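Local coordinates for protein putative glucoamylase (Bacteroides caccae ATCC 43185, PDB 4QT9) that probably hydrolyses glucosidic bonds as a putative glucoamylase built on an alpha/alpha-toroid fold, at residues K180-W188 against V223-G231; D26-W37 against A76-V86. All blocks are in the same frame, centred on the assembly; numbering follows the deposited sequence. Where two conformers were deposited one is given.

Contact 1 (K180-W188 against V223-G231)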
loop_
_atom_site.group_PDB
_atom_site.type_symbol
_atom_site.label_atom_id
_atom_site.label_comp_id
_atom_site.label_asym_id
_atom_site.label_seq_id
_atom_site.Cartn_x
_atom_site.Cartn_y
_atom_site.Cartn_z
ATOM N N LYS A 180 3.184 -18.818 14.801
ATOM C CA LYS A 180 3.339 -20.276 14.633
ATOM C C LYS A 180 3.771 -20.933 15.964
ATOM O O LYS A 180 4.904 -21.392 16.101
ATOM C CB LYS A 180 4.345 -20.574 13.491
ATOM C CG LYS A 180 4.518 -22.048 13.141
ATOM C CD LYS A 180 5.553 -22.228 12.023
ATOM C CE LYS A 180 5.949 -23.672 11.895
ATOM N NZ LYS A 180 6.845 -23.885 10.736
ATOM N N GLY A 181 2.879 -20.917 16.945
ATOM C CA GLY A 181 3.145 -21.501 18.259
ATOM C C GLY A 181 4.128 -20.750 19.150
ATOM O O GLY A 181 4.816 -21.381 19.953
ATOM N N GLY A 182 4.142 -19.419 19.082
ATOM C CA GLY A 182 4.961 -18.598 19.975
ATOM C C GLY A 182 6.380 -18.248 19.553
ATOM O O GLY A 182 7.195 -17.875 20.397
ATOM N N GLN A 183 6.688 -18.284 18.259
ATOM C CA GLN A 183 8.028 -17.893 17.816
ATOM C C GLN A 183 8.123 -16.362 17.882
ATOM O O GLN A 183 7.085 -15.704 17.967
ATOM C CB GLN A 183 8.309 -18.441 16.391
ATOM C CG GLN A 183 8.237 -19.976 16.300
ATOM C CD GLN A 183 8.627 -20.502 14.948
ATOM O OE1 GLN A 183 9.329 -19.852 14.192
ATOM N NE2 GLN A 183 8.172 -21.695 14.600
ATOM N N ASN A 184 9.328 -15.799 17.887
ATOM C CA ASN A 184 9.481 -14.332 17.933
ATOM C C ASN A 184 9.666 -13.769 16.527
ATOM O O ASN A 184 10.682 -13.163 16.190
ATOM C CB ASN A 184 10.612 -13.925 18.876
ATOM C CG ASN A 184 10.241 -14.194 20.306
ATOM O OD1 ASN A 184 9.127 -13.890 20.755
ATOM N ND2 ASN A 184 11.128 -14.823 21.027
ATOM N N VAL A 185 8.638 -13.982 15.703
ATOM C CA VAL A 185 8.571 -13.583 14.288
ATOM C C VAL A 185 7.128 -13.784 13.836
ATOM O O VAL A 185 6.407 -14.595 14.434
ATOM C CB VAL A 185 9.579 -14.417 13.429
ATOM C CG1 VAL A 185 9.181 -15.902 13.375
ATOM C CG2 VAL A 185 9.751 -13.831 12.020
ATOM N N LEU A 186 6.719 -13.081 12.777
ATOM C CA LEU A 186 5.399 -13.263 12.183
ATOM C C LEU A 186 5.543 -13.950 10.840
ATOM O O LEU A 186 6.384 -13.549 10.041
ATOM C CB LEU A 186 4.670 -11.912 12.008
ATOM C CG LEU A 186 4.271 -11.199 13.291
ATOM C CD1 LEU A 186 3.909 -9.757 13.006
ATOM C CD2 LEU A 186 3.120 -11.943 13.982
ATOM N N TYR A 187 4.728 -14.974 10.593
ATOM C CA TYR A 187 4.693 -15.673 9.305
ATOM C C TYR A 187 3.677 -14.994 8.391
ATOM O O TYR A 187 2.645 -14.493 8.852
ATOM C CB TYR A 187 4.360 -17.160 9.494
ATOM C CG TYR A 187 5.540 -17.960 9.992
ATOM C CD1 TYR A 187 5.895 -17.957 11.342
ATOM C CD2 TYR A 187 6.306 -18.725 9.118
ATOM C CE1 TYR A 187 6.996 -18.678 11.802
ATOM C CE2 TYR A 187 7.415 -19.442 9.566
ATOM C CZ TYR A 187 7.746 -19.429 10.912
ATOM O OH TYR A 187 8.815 -20.156 11.360
ATOM N N TRP A 188 3.979 -14.949 7.089
ATOM C CA TRP A 188 3.138 -14.302 6.102
ATOM C C TRP A 188 1.778 -15.005 5.943
ATOM O O TRP A 188 0.742 -14.329 5.870
ATOM C CB TRP A 188 3.879 -14.280 4.737
ATOM C CG TRP A 188 3.383 -13.246 3.766
ATOM C CD1 TRP A 188 2.097 -13.074 3.329
ATOM C CD2 TRP A 188 4.193 -12.339 2.998
ATOM N NE1 TRP A 188 2.045 -12.073 2.388
ATOM C CE2 TRP A 188 3.322 -11.629 2.138
ATOM C CE3 TRP A 188 5.578 -12.060 2.952
ATOM C CZ2 TRP A 188 3.783 -10.623 1.275
ATOM C CZ3 TRP A 188 6.027 -11.037 2.132
ATOM C CH2 TRP A 188 5.136 -10.328 1.306
ATOM N N VAL A 223 1.189 -8.904 19.984
ATOM C CA VAL A 223 2.362 -9.741 20.118
ATOM C C VAL A 223 3.401 -9.094 21.061
ATOM O O VAL A 223 3.438 -7.860 21.165
ATOM C CB VAL A 223 2.989 -10.062 18.731
ATOM C CG1 VAL A 223 1.983 -10.758 17.825
ATOM C CG2 VAL A 223 3.572 -8.821 18.068
ATOM N N PRO A 224 4.281 -9.909 21.704
ATOM C CA PRO A 224 5.382 -9.318 22.516
ATOM C C PRO A 224 6.326 -8.460 21.665
ATOM O O PRO A 224 6.449 -8.724 20.472
ATOM C CB PRO A 224 6.140 -10.535 23.046
ATOM C CG PRO A 224 5.296 -11.709 22.772
ATOM C CD PRO A 224 4.356 -11.385 21.675
ATOM N N ALA A 225 7.045 -7.482 22.275
ATOM C CA ALA A 225 8.007 -6.643 21.543
ATOM C C ALA A 225 9.123 -7.476 20.932
ATOM O O ALA A 225 9.629 -7.106 19.874
ATOM C CB ALA A 225 8.593 -5.575 22.438
ATOM N N ALA A 226 9.459 -8.628 21.556
ATOM C CA ALA A 226 10.506 -9.548 21.064
ATOM C C ALA A 226 10.226 -9.999 19.619
ATOM O O ALA A 226 11.161 -10.220 18.849
ATOM C CB ALA A 226 10.623 -10.757 21.983
ATOM N N VAL A 227 8.953 -10.097 19.249
ATOM C CA VAL A 227 8.529 -10.483 17.889
ATOM C C VAL A 227 9.087 -9.466 16.881
ATOM O O VAL A 227 9.610 -9.886 15.849
ATOM C CB VAL A 227 6.995 -10.662 17.787
ATOM C CG1 VAL A 227 6.530 -10.817 16.334
ATOM C CG2 VAL A 227 6.549 -11.852 18.624
ATOM N N TYR A 228 9.042 -8.150 17.207
ATOM C CA TYR A 228 9.605 -7.083 16.352
ATOM C C TYR A 228 11.149 -7.060 16.391
ATOM O O TYR A 228 11.760 -6.968 15.345
ATOM C CB TYR A 228 9.058 -5.710 16.783
ATOM C CG TYR A 228 9.657 -4.530 16.041
ATOM C CD1 TYR A 228 9.214 -4.184 14.768
ATOM C CD2 TYR A 228 10.612 -3.716 16.643
ATOM C CE1 TYR A 228 9.747 -3.094 14.089
ATOM C CE2 TYR A 228 11.155 -2.622 15.971
ATOM C CZ TYR A 228 10.737 -2.329 14.684
ATOM O OH TYR A 228 11.288 -1.268 14.001
ATOM N N HIS A 229 11.773 -7.132 17.581
ATOM C CA HIS A 229 13.224 -7.050 17.747
ATOM C C HIS A 229 13.964 -8.304 17.246
ATOM O O HIS A 229 15.003 -8.157 16.581
ATOM C CB HIS A 229 13.567 -6.740 19.205
ATOM C CG HIS A 229 13.194 -5.335 19.570
ATOM N ND1 HIS A 229 13.841 -4.241 18.995
ATOM C CD2 HIS A 229 12.206 -4.880 20.363
ATOM C CE1 HIS A 229 13.235 -3.168 19.470
ATOM N NE2 HIS A 229 12.253 -3.499 20.304
ATOM N N ASP A 230 13.432 -9.519 17.523
ATOM C CA ASP A 230 14.057 -10.777 17.065
ATOM C C ASP A 230 13.667 -11.141 15.625
ATOM O O ASP A 230 14.493 -11.715 14.922
ATOM C CB ASP A 230 13.692 -11.980 17.983
ATOM C CG ASP A 230 14.074 -11.897 19.461
ATOM O OD1 ASP A 230 14.639 -10.855 19.883
ATOM O OD2 ASP A 230 13.809 -12.875 20.198
ATOM N N GLY A 231 12.408 -10.899 15.232
ATOM C CA GLY A 231 11.876 -11.254 13.912
ATOM C C GLY A 231 12.041 -10.219 12.826
ATOM O O GLY A 231 12.722 -10.478 11.822
HETATM O O HOH W 1 12.876 -14.762 15.490
HETATM O O HOH W 2 13.902 -15.620 19.381
#

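Contact 2 (D26-W37 against A76-V86)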
loop_
_atom_site.group_PDB
_atom_site.type_symbol
_atom_site.label_atom_id
_atom_site.label_comp_id
_atom_site.label_asym_id
_atom_site.label_seq_id
_atom_site.Cartn_x
_atom_site.Cartn_y
_atom_site.Cartn_z
ATOM N N ASP A 26 -5.438 18.110 -8.071
ATOM C CA ASP A 26 -6.893 17.960 -7.934
ATOM C C ASP A 26 -7.453 16.983 -8.983
ATOM O O ASP A 26 -8.183 16.047 -8.624
ATOM C CB ASP A 26 -7.594 19.321 -8.048
ATOM C CG ASP A 26 -8.036 19.894 -6.706
ATOM O OD1 ASP A 26 -8.747 19.168 -5.943
ATOM O OD2 ASP A 26 -7.701 21.076 -6.424
ATOM N N THR A 27 -7.082 17.182 -10.269
ATOM C CA THR A 27 -7.481 16.311 -11.389
ATOM C C THR A 27 -6.995 14.860 -11.179
ATOM O O THR A 27 -7.788 13.940 -11.353
ATOM C CB THR A 27 -6.933 16.867 -12.719
ATOM O OG1 THR A 27 -7.383 18.209 -12.863
ATOM C CG2 THR A 27 -7.345 16.030 -13.930
ATOM N N VAL A 28 -5.697 14.663 -10.836
ATOM C CA VAL A 28 -5.117 13.325 -10.635
ATOM C C VAL A 28 -5.861 12.642 -9.468
ATOM O O VAL A 28 -6.260 11.480 -9.595
ATOM C CB VAL A 28 -3.571 13.358 -10.442
ATOM C CG1 VAL A 28 -3.003 11.974 -10.065
ATOM C CG2 VAL A 28 -2.890 13.893 -11.707
ATOM N N GLN A 29 -6.120 13.389 -8.391
ATOM C CA GLN A 29 -6.831 12.867 -7.219
ATOM C C GLN A 29 -8.251 12.479 -7.554
ATOM O O GLN A 29 -8.627 11.349 -7.251
ATOM C CB GLN A 29 -6.829 13.868 -6.074
ATOM C CG GLN A 29 -6.243 13.323 -4.808
ATOM C CD GLN A 29 -6.405 14.320 -3.697
ATOM O OE1 GLN A 29 -6.128 15.528 -3.838
ATOM N NE2 GLN A 29 -6.906 13.837 -2.594
ATOM N N ARG A 30 -9.027 13.388 -8.197
ATOM C CA ARG A 30 -10.420 13.109 -8.558
ATOM C C ARG A 30 -10.541 11.847 -9.421
ATOM O O ARG A 30 -11.386 10.998 -9.128
ATOM C CB ARG A 30 -11.075 14.304 -9.262
ATOM C CG ARG A 30 -12.238 14.882 -8.465
ATOM C CD ARG A 30 -13.542 14.968 -9.238
ATOM N NE ARG A 30 -14.680 15.282 -8.363
ATOM C CZ ARG A 30 -15.015 16.507 -7.955
ATOM N NH1 ARG A 30 -14.290 17.558 -8.320
ATOM N NH2 ARG A 30 -16.071 16.688 -7.174
ATOM N N ARG A 31 -9.678 11.691 -10.447
ATOM C CA ARG A 31 -9.743 10.524 -11.329
ATOM C C ARG A 31 -9.301 9.232 -10.642
ATOM O O ARG A 31 -9.940 8.207 -10.851
ATOM C CB ARG A 31 -8.946 10.755 -12.609
ATOM C CG ARG A 31 -9.668 11.703 -13.550
ATOM C CD ARG A 31 -9.287 11.395 -14.957
ATOM N NE ARG A 31 -9.623 12.502 -15.839
ATOM C CZ ARG A 31 -9.410 12.503 -17.147
ATOM N NH1 ARG A 31 -8.870 11.440 -17.742
ATOM N NH2 ARG A 31 -9.739 13.559 -17.875
ATOM N N THR A 32 -8.230 9.269 -9.843
ATOM C CA THR A 32 -7.720 8.082 -9.130
ATOM C C THR A 32 -8.772 7.584 -8.146
ATOM O O THR A 32 -8.980 6.375 -8.034
ATOM C CB THR A 32 -6.378 8.389 -8.453
ATOM O OG1 THR A 32 -5.524 8.937 -9.448
ATOM C CG2 THR A 32 -5.716 7.145 -7.880
ATOM N N PHE A 33 -9.473 8.520 -7.492
ATOM C CA PHE A 33 -10.592 8.243 -6.589
ATOM C C PHE A 33 -11.675 7.437 -7.332
ATOM O O PHE A 33 -12.227 6.503 -6.762
ATOM C CB PHE A 33 -11.184 9.571 -6.052
ATOM C CG PHE A 33 -12.559 9.453 -5.422
ATOM C CD1 PHE A 33 -12.706 9.001 -4.112
ATOM C CD2 PHE A 33 -13.703 9.820 -6.128
ATOM C CE1 PHE A 33 -13.978 8.898 -3.530
ATOM C CE2 PHE A 33 -14.970 9.720 -5.545
ATOM C CZ PHE A 33 -15.102 9.249 -4.253
ATOM N N LEU A 34 -11.941 7.779 -8.627
ATOM C CA LEU A 34 -12.970 7.082 -9.410
ATOM C C LEU A 34 -12.655 5.578 -9.614
ATOM O O LEU A 34 -13.622 4.814 -9.750
ATOM C CB LEU A 34 -13.249 7.755 -10.751
ATOM C CG LEU A 34 -13.824 9.168 -10.713
ATOM C CD1 LEU A 34 -14.160 9.627 -12.100
ATOM C CD2 LEU A 34 -15.042 9.270 -9.832
ATOM N N TYR A 35 -11.340 5.138 -9.543
ATOM C CA TYR A 35 -10.987 3.701 -9.601
ATOM C C TYR A 35 -11.732 2.983 -8.481
ATOM O O TYR A 35 -12.231 1.877 -8.658
ATOM C CB TYR A 35 -9.430 3.428 -9.458
ATOM C CG TYR A 35 -9.039 1.944 -9.466
ATOM C CD1 TYR A 35 -9.127 1.170 -8.313
ATOM C CD2 TYR A 35 -8.703 1.292 -10.652
ATOM C CE1 TYR A 35 -8.903 -0.214 -8.337
ATOM C CE2 TYR A 35 -8.374 -0.071 -10.666
ATOM C CZ TYR A 35 -8.491 -0.826 -9.513
ATOM O OH TYR A 35 -8.233 -2.186 -9.532
ATOM N N PHE A 36 -11.718 3.580 -7.295
ATOM C CA PHE A 36 -12.277 2.946 -6.103
ATOM C C PHE A 36 -13.763 3.247 -5.929
ATOM O O PHE A 36 -14.473 2.412 -5.369
ATOM C CB PHE A 36 -11.473 3.359 -4.877
ATOM C CG PHE A 36 -10.037 2.903 -5.004
ATOM C CD1 PHE A 36 -9.703 1.556 -4.868
ATOM C CD2 PHE A 36 -9.029 3.806 -5.334
ATOM C CE1 PHE A 36 -8.377 1.128 -5.032
ATOM C CE2 PHE A 36 -7.706 3.376 -5.494
ATOM C CZ PHE A 36 -7.395 2.040 -5.347
ATOM N N TRP A 37 -14.236 4.389 -6.445
ATOM C CA TRP A 37 -15.639 4.751 -6.358
ATOM C C TRP A 37 -16.453 4.034 -7.439
ATOM O O TRP A 37 -17.336 3.241 -7.105
ATOM C CB TRP A 37 -15.851 6.277 -6.421
ATOM C CG TRP A 37 -17.243 6.646 -6.011
ATOM C CD1 TRP A 37 -18.286 6.953 -6.836
ATOM C CD2 TRP A 37 -17.802 6.502 -4.700
ATOM N NE1 TRP A 37 -19.440 7.093 -6.105
ATOM C CE2 TRP A 37 -19.175 6.811 -4.793
ATOM C CE3 TRP A 37 -17.266 6.152 -3.441
ATOM C CZ2 TRP A 37 -20.017 6.815 -3.674
ATOM C CZ3 TRP A 37 -18.103 6.140 -2.338
ATOM C CH2 TRP A 37 -19.456 6.484 -2.455
ATOM N N ALA A 76 -8.473 6.031 0.079
ATOM C CA ALA A 76 -8.737 6.844 -1.112
ATOM C C ALA A 76 -10.207 7.354 -1.090
ATOM O O ALA A 76 -10.455 8.522 -1.393
ATOM C CB ALA A 76 -8.450 6.040 -2.376
ATOM N N ILE A 77 -11.162 6.510 -0.658
ATOM C CA ILE A 77 -12.574 6.896 -0.578
ATOM C C ILE A 77 -12.759 7.948 0.553
ATOM O O ILE A 77 -13.463 8.943 0.353
ATOM C CB ILE A 77 -13.449 5.637 -0.401
ATOM C CG1 ILE A 77 -13.481 4.820 -1.712
ATOM C CG2 ILE A 77 -14.880 6.018 0.049
ATOM C CD1 ILE A 77 -14.107 3.355 -1.620
ATOM N N LEU A 78 -12.057 7.754 1.697
ATOM C CA LEU A 78 -12.067 8.655 2.865
ATOM C C LEU A 78 -11.606 10.077 2.475
ATOM O O LEU A 78 -12.265 11.059 2.813
ATOM C CB LEU A 78 -11.163 8.063 3.958
ATOM C CG LEU A 78 -11.446 8.382 5.417
ATOM C CD1 LEU A 78 -12.819 7.909 5.844
ATOM C CD2 LEU A 78 -10.459 7.670 6.277
ATOM N N ALA A 79 -10.520 10.171 1.717
ATOM C CA ALA A 79 -10.013 11.439 1.192
ATOM C C ALA A 79 -11.061 12.111 0.268
ATOM O O ALA A 79 -11.233 13.331 0.323
ATOM C CB ALA A 79 -8.708 11.205 0.430
ATOM N N GLY A 80 -11.774 11.305 -0.523
ATOM C CA GLY A 80 -12.822 11.776 -1.430
ATOM C C GLY A 80 -14.014 12.350 -0.683
ATOM O O GLY A 80 -14.544 13.406 -1.047
ATOM N N ILE A 81 -14.439 11.653 0.376
ATOM C CA ILE A 81 -15.527 12.097 1.243
ATOM C C ILE A 81 -15.129 13.443 1.864
ATOM O O ILE A 81 -15.915 14.381 1.830
ATOM C CB ILE A 81 -15.843 11.027 2.345
ATOM C CG1 ILE A 81 -16.329 9.688 1.744
ATOM C CG2 ILE A 81 -16.846 11.557 3.381
ATOM C CD1 ILE A 81 -16.247 8.486 2.780
ATOM N N ASP A 82 -13.897 13.537 2.405
ATOM C CA ASP A 82 -13.414 14.751 3.061
ATOM C C ASP A 82 -13.364 15.947 2.114
ATOM O O ASP A 82 -13.673 17.061 2.536
ATOM C CB ASP A 82 -12.030 14.532 3.700
ATOM C CG ASP A 82 -11.702 15.585 4.751
ATOM O OD1 ASP A 82 -12.415 15.642 5.778
ATOM O OD2 ASP A 82 -10.757 16.369 4.532
ATOM N N ARG A 83 -13.019 15.720 0.839
ATOM C CA ARG A 83 -12.950 16.789 -0.162
ATOM C C ARG A 83 -14.321 17.122 -0.757
ATOM O O ARG A 83 -14.474 18.173 -1.382
ATOM C CB ARG A 83 -11.968 16.425 -1.273
ATOM C CG ARG A 83 -10.539 16.457 -0.768
ATOM C CD ARG A 83 -9.527 16.717 -1.852
ATOM N NE ARG A 83 -8.213 16.856 -1.234
ATOM C CZ ARG A 83 -7.590 18.012 -1.044
ATOM N NH1 ARG A 83 -8.114 19.143 -1.504
ATOM N NH2 ARG A 83 -6.415 18.044 -0.426
ATOM N N GLY A 84 -15.300 16.246 -0.563
ATOM C CA GLY A 84 -16.637 16.466 -1.109
ATOM C C GLY A 84 -16.826 15.958 -2.529
ATOM O O GLY A 84 -17.670 16.482 -3.267
ATOM N N TYR A 85 -16.062 14.918 -2.918
ATOM C CA TYR A 85 -16.201 14.237 -4.207
ATOM C C TYR A 85 -17.576 13.517 -4.232
ATOM O O TYR A 85 -18.253 13.471 -5.248
ATOM C CB TYR A 85 -15.049 13.233 -4.409
ATOM C CG TYR A 85 -13.656 13.804 -4.614
ATOM C CD1 TYR A 85 -13.451 15.173 -4.764
ATOM C CD2 TYR A 85 -12.554 12.967 -4.740
ATOM C CE1 TYR A 85 -12.171 15.696 -4.957
ATOM C CE2 TYR A 85 -11.270 13.477 -4.938
ATOM C CZ TYR A 85 -11.081 14.843 -5.059
ATOM O OH TYR A 85 -9.821 15.346 -5.324
ATOM N N VAL A 86 -17.969 12.968 -3.085
ATOM C CA VAL A 86 -19.252 12.309 -2.831
ATOM C C VAL A 86 -19.845 12.947 -1.578
ATOM O O VAL A 86 -19.103 13.539 -0.788
ATOM C CB VAL A 86 -19.125 10.764 -2.717
ATOM C CG1 VAL A 86 -18.715 10.160 -4.052
ATOM C CG2 VAL A 86 -18.144 10.351 -1.629
#

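Contact 1 (K180-W188 against V223-G231)
The short helix 225-232 is covered along one side by the loop 180-188, in a chain of alpha/alpha-toroid fold, with N184 set against A226, V227 and D230. OD1 of N184 rests 3.7 Å from CB of A226 and also meets CG2 of V227. The amide runs alongside the D230 carboxylate, both pointing the same way with their planes nearly perpendicular (86°). Water 2 donates to OD2 of D230 at 2.9 Å and takes a weak bond from ND2 of N184. Water 1 bridges the backbones, donating to O of N184 at 2.8 Å and weakly to O of D230. Deeper in, CG of L186 reaches CG1 of V227 at 3.8 Å, the two side chains crossing at about a right angle; V227 can offer this methyl because CG1 stands anti to its backbone N (chi1 170°). CG2 of V185 lies 3.8 Å from CA of G231, where a CB would collide with O of N184. Cutting N184 back to an alanine is likely to uncover CB of A226 and leave water 2 with D230 but without its amide partner. The whole is a connecting loop laid along a short helix, with Y212 and A215 of helix 209-217 beneath its apolar side.

Contact 2 (D26-W37 against A76-V86)
F33 of helix 21-37 fills the angle between that helix and helix 67-83 in this alpha/alpha toroid, the short segments crossing at -124° with their axes 9.3 Å apart at closest approach. The dense part is aromatic. Y85, whose N bonds back to O of G80 in the Schellman motif at G84, turns its edge to the face of F33 in a T-shaped pair, ring centroids 5.2 Å apart and planes at 66°. On the opposite face of F33 lies CB of W37. With CG anti to the backbone N (chi1 164°), the F33 ring reaches in until CE1 is 3.7 Å from CA of G80, where a CB would clash. F36 meets A76 through CD2 and CB, 3.8 Å apart, while I77 brings CG2 to the edge of W37. The D26 end is loosely held between the segments, OD1 of D26 lying 4.5 Å from NH1 of R83, and helix 392-406 covers it: R406 pairs with D26, E403 with Q29 and R83. The solvent side is at R30 and G84, where R30, in one of two deposited conformers, lays CG over the Y85 ring. CG1 of V86 sits over the face of W37, 3.5 Å from CE2.

How the contacts relate
From the N terminus, the chain runs through helix 21-37, passes strands 50-52 and 64-66, and returns along helix 67-83, where contact 2 closes a loop of 38 residues. It continues through helices 88-104, 135-152 and 157-172 before contact 1 opens at 180-188; helix 209-217 lies within the 34-residue loop that contact 1 closes on helix 225-232. The two loops follow in series, neither enclosing nor crossing the other. Contact 1 and contact 2 lie on opposite sides of the chain's centre and do not touch. Contact 2 joins two helices; contact 1 joins a loop to a helix. Helix 135-152 packs against L186 of contact 1 and against L78 and I81 of helix 67-83.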